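Long-range contact in lipopolysaccharide biosynthesis protein wbpB (PDB 3O9Z), which is an NAD-dependent dehydrogenase of the Gfo/Idh/MocA family that probably oxidises a nucleotide-linked sugar during biosynthesis of 2,3-diacetamido-2,3-dideoxy-D-mannuronic acid: residues Gly150-Arg162 with Gly220-Val234. Sequence-based numbering, arbitrary orientation.
Sequences GAKDVVLTYVTGR and GARVRWFLSIDPSFV. With AKG (2-oxoglutaric acid), chain F.
The guanidinium of Arg222 turns an edge to the carboxylate of Asp153, the two planes 49° apart. Arg222 NE reaches Asp153 OD1 at 2.8 Å and Arg222 NH1 reaches Asp153 OD2 at 2.9 Å, a side-on salt bridge that meets both oxygens on their syn sides, though tilted out of the carboxylate plane. The bend at chi3 (-70°) turns this edge back toward Asp153 on the neighbouring strand. A water, also in the guanidinium plane, joins Arg222 NH1 to Ala151 O. A leucine in place of Arg222 would probably leave the Asp153 carboxylate without its charge partner and freer to turn. Further along, the Phe226 ring receives Val159 CG2 at its edge, while Phe226 CZ sits over one face of the Phe233 ring, displaced from its centre. Val159 also packs CG1 against Val234 CG2 at 3.9 Å.

Beneath these side chains, strands 152-160 and 221-228 run parallel in continuous register from Lys152-Ala221 to Val159-Ser228. Backbone bonds alternate between them, and beyond the strand ends Arg162 N still bonds Ile229 O at 3.0 Å.

On the other sheet face, Tyr158 and Leu227 lie side by side. The Tyr158 hydroxyl donates to AKG O4 at 2.6 Å, which comes to the ring edge near its plane. Thr160 OG1 donates to O3 of the same carboxylate, and Arg162 NH2 bridges O3 and O1 at opposite ends of the ligand. Arg162 NH1 in turn grips Thr160 OG1 at 2.9 Å, tying these two ligand-binding groups together. Lys103, His187 and Arg247 add further bonds to 2-oxoglutarate.

The pair forms the centre of the mixed sheet of the C-terminal alpha/beta domain, flanked by strands 211-218 and 245-251; helix 186-196 covers the Val154-Leu156-Tyr158 face, and His308 and Phe310 meet Phe226 on the reverse.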
loop_
_atom_site.group_PDB
_atom_site.type_symbol
_atom_site.label_atom_id
_atom_site.label_comp_id
_atom_site.label_asym_id
_atom_site.label_seq_id
_atom_site.Cartn_x
_atom_site.Cartn_y
_atom_site.Cartn_z
ATOM N N GLY A 150 -9.766 -50.433 -15.468
ATOM C CA GLY A 150 -9.308 -49.736 -16.660
ATOM C C GLY A 150 -9.254 -48.252 -16.372
ATOM O O GLY A 150 -9.871 -47.764 -15.419
ATOM N N ALA A 151 -8.542 -47.545 -17.237
ATOM C CA ALA A 151 -8.601 -46.090 -17.199
ATOM C C ALA A 151 -9.884 -45.557 -17.794
ATOM O O ALA A 151 -10.519 -46.217 -18.623
ATOM C CB ALA A 151 -7.409 -45.554 -17.919
ATOM N N LYS A 152 -10.269 -44.347 -17.397
ATOM C CA LYS A 152 -11.505 -43.742 -17.870
ATOM C C LYS A 152 -11.208 -42.558 -18.795
ATOM O O LYS A 152 -10.121 -41.972 -18.736
ATOM C CB LYS A 152 -12.330 -43.259 -16.683
ATOM C CG LYS A 152 -12.933 -44.442 -15.827
ATOM C CD LYS A 152 -13.305 -45.665 -16.662
ATOM C CE LYS A 152 -13.758 -46.827 -15.774
ATOM N NZ LYS A 152 -14.243 -48.022 -16.545
ATOM N N ASP A 153 -12.130 -42.244 -19.689
ATOM C CA ASP A 153 -12.020 -41.050 -20.523
ATOM C C ASP A 153 -12.888 -39.986 -19.891
ATOM O O ASP A 153 -14.045 -40.210 -19.545
ATOM C CB ASP A 153 -12.506 -41.372 -21.935
ATOM C CG ASP A 153 -11.468 -42.188 -22.674
ATOM O OD1 ASP A 153 -10.368 -41.650 -22.929
ATOM O OD2 ASP A 153 -11.695 -43.404 -22.860
ATOM N N VAL A 154 -12.289 -38.818 -19.677
ATOM C CA VAL A 154 -12.894 -37.793 -18.813
ATOM C C VAL A 154 -12.861 -36.457 -19.543
ATOM O O VAL A 154 -11.860 -36.127 -20.195
ATOM C CB VAL A 154 -12.053 -37.642 -17.531
ATOM C CG1 VAL A 154 -12.650 -36.491 -16.668
ATOM C CG2 VAL A 154 -12.033 -38.929 -16.716
ATOM N N VAL A 155 -13.946 -35.701 -19.437
ATOM C CA VAL A 155 -13.958 -34.326 -19.916
ATOM C C VAL A 155 -14.207 -33.460 -18.690
ATOM O O VAL A 155 -15.217 -33.621 -17.994
ATOM C CB VAL A 155 -15.067 -34.096 -20.953
ATOM C CG1 VAL A 155 -15.119 -32.631 -21.332
ATOM C CG2 VAL A 155 -14.799 -34.949 -22.193
ATOM N N LEU A 156 -13.285 -32.549 -18.405
ATOM C CA LEU A 156 -13.387 -31.671 -17.222
ATOM C C LEU A 156 -13.574 -30.273 -17.775
ATOM O O LEU A 156 -12.769 -29.797 -18.590
ATOM C CB LEU A 156 -12.032 -31.679 -16.485
ATOM C CG LEU A 156 -12.000 -31.121 -15.068
ATOM C CD1 LEU A 156 -12.236 -29.620 -15.016
ATOM C CD2 LEU A 156 -12.936 -31.898 -14.113
ATOM N N THR A 157 -14.674 -29.621 -17.379
ATOM C CA THR A 157 -14.955 -28.257 -17.816
ATOM C C THR A 157 -15.173 -27.397 -16.585
ATOM O O THR A 157 -15.921 -27.778 -15.676
ATOM C CB THR A 157 -16.259 -28.250 -18.636
ATOM O OG1 THR A 157 -16.132 -29.202 -19.698
ATOM C CG2 THR A 157 -16.482 -26.867 -19.273
ATOM N N TYR A 158 -14.415 -26.310 -16.484
ATOM C CA TYR A 158 -14.357 -25.550 -15.235
ATOM C C TYR A 158 -14.436 -24.075 -15.597
ATOM O O TYR A 158 -13.431 -23.467 -16.007
ATOM C CB TYR A 158 -13.039 -25.879 -14.494
ATOM C CG TYR A 158 -13.086 -25.567 -13.020
ATOM C CD1 TYR A 158 -12.966 -24.257 -12.543
ATOM C CD2 TYR A 158 -13.319 -26.584 -12.102
ATOM C CE1 TYR A 158 -13.000 -24.003 -11.162
ATOM C CE2 TYR A 158 -13.396 -26.342 -10.740
ATOM C CZ TYR A 158 -13.227 -25.061 -10.273
ATOM O OH TYR A 158 -13.297 -24.783 -8.920
ATOM N N VAL A 159 -15.612 -23.487 -15.445
ATOM C CA VAL A 159 -15.838 -22.099 -15.840
ATOM C C VAL A 159 -16.351 -21.403 -14.592
ATOM O O VAL A 159 -17.306 -21.842 -13.951
ATOM C CB VAL A 159 -16.917 -21.981 -16.936
ATOM C CG1 VAL A 159 -17.059 -20.523 -17.300
ATOM C CG2 VAL A 159 -16.535 -22.771 -18.188
ATOM N N THR A 160 -15.668 -20.353 -14.155
ATOM C CA THR A 160 -16.115 -19.634 -12.972
ATOM C C THR A 160 -15.901 -18.136 -13.199
ATOM O O THR A 160 -14.763 -17.656 -13.281
ATOM C CB THR A 160 -15.450 -20.191 -11.695
ATOM O OG1 THR A 160 -15.957 -19.452 -10.566
ATOM C CG2 THR A 160 -13.932 -20.048 -11.757
ATOM N N GLY A 161 -16.985 -17.397 -13.453
ATOM C CA GLY A 161 -16.816 -16.040 -13.966
ATOM C C GLY A 161 -16.165 -15.121 -12.948
ATOM O O GLY A 161 -16.400 -15.230 -11.742
ATOM N N ARG A 162 -15.352 -14.215 -13.489
ATOM C CA ARG A 162 -14.709 -13.196 -12.636
ATOM C C ARG A 162 -14.898 -11.829 -13.264
ATOM O O ARG A 162 -14.623 -11.601 -14.453
ATOM C CB ARG A 162 -13.207 -13.456 -12.463
ATOM C CG ARG A 162 -12.920 -14.700 -11.638
ATOM C CD ARG A 162 -13.257 -14.518 -10.154
ATOM N NE ARG A 162 -12.894 -15.698 -9.380
ATOM C CZ ARG A 162 -13.630 -16.797 -9.316
ATOM N NH1 ARG A 162 -14.733 -16.917 -10.042
ATOM N NH2 ARG A 162 -13.218 -17.826 -8.556
ATOM N N GLY A 220 -4.939 -43.248 -14.112
ATOM C CA GLY A 220 -6.284 -43.812 -14.170
ATOM C C GLY A 220 -7.226 -43.166 -15.159
ATOM O O GLY A 220 -8.418 -43.464 -15.153
ATOM N N ALA A 221 -6.750 -42.234 -15.982
ATOM C CA ALA A 221 -7.659 -41.548 -16.908
ATOM C C ALA A 221 -6.937 -40.803 -17.998
ATOM O O ALA A 221 -5.824 -40.321 -17.810
ATOM C CB ALA A 221 -8.514 -40.507 -16.150
ATOM N N ARG A 222 -7.631 -40.596 -19.110
ATOM C CA ARG A 222 -7.219 -39.620 -20.123
ATOM C C ARG A 222 -8.199 -38.469 -20.004
ATOM O O ARG A 222 -9.405 -38.672 -20.012
ATOM C CB ARG A 222 -7.351 -40.249 -21.528
ATOM C CG ARG A 222 -6.358 -41.417 -21.702
ATOM C CD ARG A 222 -6.704 -42.228 -22.993
ATOM N NE ARG A 222 -7.956 -42.979 -22.851
ATOM C CZ ARG A 222 -8.006 -44.199 -22.319
ATOM N NH1 ARG A 222 -9.179 -44.808 -22.245
ATOM N NH2 ARG A 222 -6.917 -44.818 -21.899
ATOM N N VAL A 223 -7.714 -37.240 -19.848
ATOM C CA VAL A 223 -8.589 -36.119 -19.504
ATOM C C VAL A 223 -8.450 -34.983 -20.478
ATOM O O VAL A 223 -7.334 -34.512 -20.697
ATOM C CB VAL A 223 -8.240 -35.562 -18.091
ATOM C CG1 VAL A 223 -9.290 -34.501 -17.631
ATOM C CG2 VAL A 223 -8.157 -36.717 -17.074
ATOM N N ARG A 224 -9.540 -34.517 -21.078
ATOM C CA ARG A 224 -9.508 -33.271 -21.866
ATOM C C ARG A 224 -10.070 -32.219 -20.926
ATOM O O ARG A 224 -11.154 -32.430 -20.352
ATOM C CB ARG A 224 -10.384 -33.405 -23.108
ATOM C CG ARG A 224 -9.831 -34.461 -24.071
ATOM C CD ARG A 224 -10.728 -34.599 -25.280
ATOM N NE ARG A 224 -11.942 -35.341 -24.981
ATOM C CZ ARG A 224 -13.023 -35.296 -25.754
ATOM N NH1 ARG A 224 -14.113 -36.027 -25.461
ATOM N NH2 ARG A 224 -13.045 -34.431 -26.761
ATOM N N TRP A 225 -9.370 -31.095 -20.735
ATOM C CA TRP A 225 -9.790 -30.085 -19.763
ATOM C C TRP A 225 -9.885 -28.697 -20.362
ATOM O O TRP A 225 -9.170 -28.358 -21.294
ATOM C CB TRP A 225 -8.909 -30.125 -18.504
ATOM C CG TRP A 225 -7.425 -29.910 -18.754
ATOM C CD1 TRP A 225 -6.461 -30.887 -18.945
ATOM C CD2 TRP A 225 -6.746 -28.665 -18.824
ATOM N NE1 TRP A 225 -5.220 -30.304 -19.116
ATOM C CE2 TRP A 225 -5.375 -28.942 -19.027
ATOM C CE3 TRP A 225 -7.154 -27.331 -18.650
ATOM C CZ2 TRP A 225 -4.400 -27.955 -19.138
ATOM C CZ3 TRP A 225 -6.164 -26.356 -18.766
ATOM C CH2 TRP A 225 -4.817 -26.659 -19.014
ATOM N N PHE A 226 -10.796 -27.898 -19.805
ATOM C CA PHE A 226 -11.009 -26.528 -20.207
ATOM C C PHE A 226 -11.301 -25.727 -18.960
ATOM O O PHE A 226 -12.155 -26.142 -18.159
ATOM C CB PHE A 226 -12.185 -26.460 -21.189
ATOM C CG PHE A 226 -12.488 -25.070 -21.670
ATOM C CD1 PHE A 226 -11.977 -24.641 -22.884
ATOM C CD2 PHE A 226 -13.280 -24.214 -20.908
ATOM C CE1 PHE A 226 -12.249 -23.368 -23.349
ATOM C CE2 PHE A 226 -13.558 -22.918 -21.368
ATOM C CZ PHE A 226 -13.001 -22.485 -22.582
ATOM N N LEU A 227 -10.573 -24.626 -18.817
ATOM C CA LEU A 227 -10.689 -23.723 -17.664
ATOM C C LEU A 227 -10.931 -22.291 -18.179
ATOM O O LEU A 227 -10.167 -21.806 -19.024
ATOM C CB LEU A 227 -9.342 -23.804 -16.918
ATOM C CG LEU A 227 -9.157 -22.698 -15.880
ATOM C CD1 LEU A 227 -10.179 -22.753 -14.747
ATOM C CD2 LEU A 227 -7.699 -22.841 -15.367
ATOM N N SER A 228 -11.938 -21.599 -17.643
ATOM C CA SER A 228 -12.064 -20.196 -17.985
ATOM C C SER A 228 -12.695 -19.411 -16.845
ATOM O O SER A 228 -13.476 -19.948 -16.033
ATOM C CB SER A 228 -12.926 -20.003 -19.229
ATOM O OG SER A 228 -12.977 -18.626 -19.644
ATOM N N ILE A 229 -12.301 -18.146 -16.799
ATOM C CA ILE A 229 -12.944 -17.156 -15.934
ATOM C C ILE A 229 -13.840 -16.212 -16.717
ATOM O O ILE A 229 -14.304 -15.198 -16.168
ATOM C CB ILE A 229 -11.937 -16.389 -15.033
ATOM C CG1 ILE A 229 -10.860 -15.798 -15.931
ATOM C CG2 ILE A 229 -11.355 -17.356 -13.975
ATOM C CD1 ILE A 229 -9.911 -14.762 -15.245
ATOM N N ASP A 230 -14.040 -16.526 -17.998
ATOM C CA ASP A 230 -15.032 -15.791 -18.828
ATOM C C ASP A 230 -16.357 -16.562 -18.785
ATOM O O ASP A 230 -16.436 -17.672 -19.322
ATOM C CB ASP A 230 -14.481 -15.703 -20.245
ATOM C CG ASP A 230 -15.385 -14.961 -21.194
ATOM O OD1 ASP A 230 -16.545 -14.709 -20.814
ATOM O OD2 ASP A 230 -14.920 -14.694 -22.329
ATOM N N PRO A 231 -17.392 -15.969 -18.176
ATOM C CA PRO A 231 -18.649 -16.711 -18.034
ATOM C C PRO A 231 -19.410 -16.903 -19.357
ATOM O O PRO A 231 -20.331 -17.712 -19.392
ATOM C CB PRO A 231 -19.438 -15.825 -17.060
ATOM C CG PRO A 231 -18.986 -14.443 -17.382
ATOM C CD PRO A 231 -17.461 -14.627 -17.562
ATOM N N SER A 232 -18.908 -16.354 -20.461
ATOM C CA SER A 232 -19.474 -16.644 -21.772
ATOM C C SER A 232 -19.326 -18.126 -22.110
ATOM O O SER A 232 -19.980 -18.634 -23.030
ATOM C CB SER A 232 -18.873 -15.775 -22.883
ATOM O OG SER A 232 -17.578 -16.195 -23.278
ATOM N N PHE A 233 -18.411 -18.826 -21.439
ATOM C CA PHE A 233 -18.243 -20.261 -21.743
ATOM C C PHE A 233 -19.156 -21.180 -20.947
ATOM O O PHE A 233 -19.163 -22.393 -21.139
ATOM C CB PHE A 233 -16.768 -20.716 -21.571
ATOM C CG PHE A 233 -15.828 -20.174 -22.642
ATOM C CD1 PHE A 233 -15.793 -20.693 -23.936
ATOM C CD2 PHE A 233 -15.045 -19.078 -22.356
ATOM C CE1 PHE A 233 -14.939 -20.182 -24.890
ATOM C CE2 PHE A 233 -14.205 -18.534 -23.316
ATOM C CZ PHE A 233 -14.147 -19.087 -24.573
ATOM N N VAL A 234 -19.926 -20.628 -20.019
ATOM C CA VAL A 234 -20.986 -21.426 -19.412
ATOM C C VAL A 234 -21.924 -21.896 -20.544
ATOM O O VAL A 234 -22.308 -21.088 -21.410
ATOM C CB VAL A 234 -21.793 -20.545 -18.439
ATOM C CG1 VAL A 234 -22.995 -21.357 -17.889
ATOM C CG2 VAL A 234 -20.910 -20.141 -17.260
HETATM C C1 AKG F . -10.518 -18.798 -6.159
HETATM O O1 AKG F . -11.203 -17.857 -6.638
HETATM O O2 AKG F . -9.353 -18.627 -5.783
HETATM C C2 AKG F . -11.071 -20.110 -5.903
HETATM O O5 AKG F . -10.343 -20.975 -5.422
HETATM C C3 AKG F . -12.504 -20.419 -6.249
HETATM C C4 AKG F . -12.520 -21.050 -7.640
HETATM C C5 AKG F . -13.914 -21.253 -8.199
HETATM O O3 AKG F . -14.740 -20.324 -8.133
HETATM O O4 AKG F . -14.208 -22.338 -8.708
HETATM O O HOH W 1 -10.349 -46.952 -21.144
HETATM O O HOH W 2 -11.713 -37.257 -22.779
HETATM O O HOH W 3 -12.906 -12.771 -16.336
#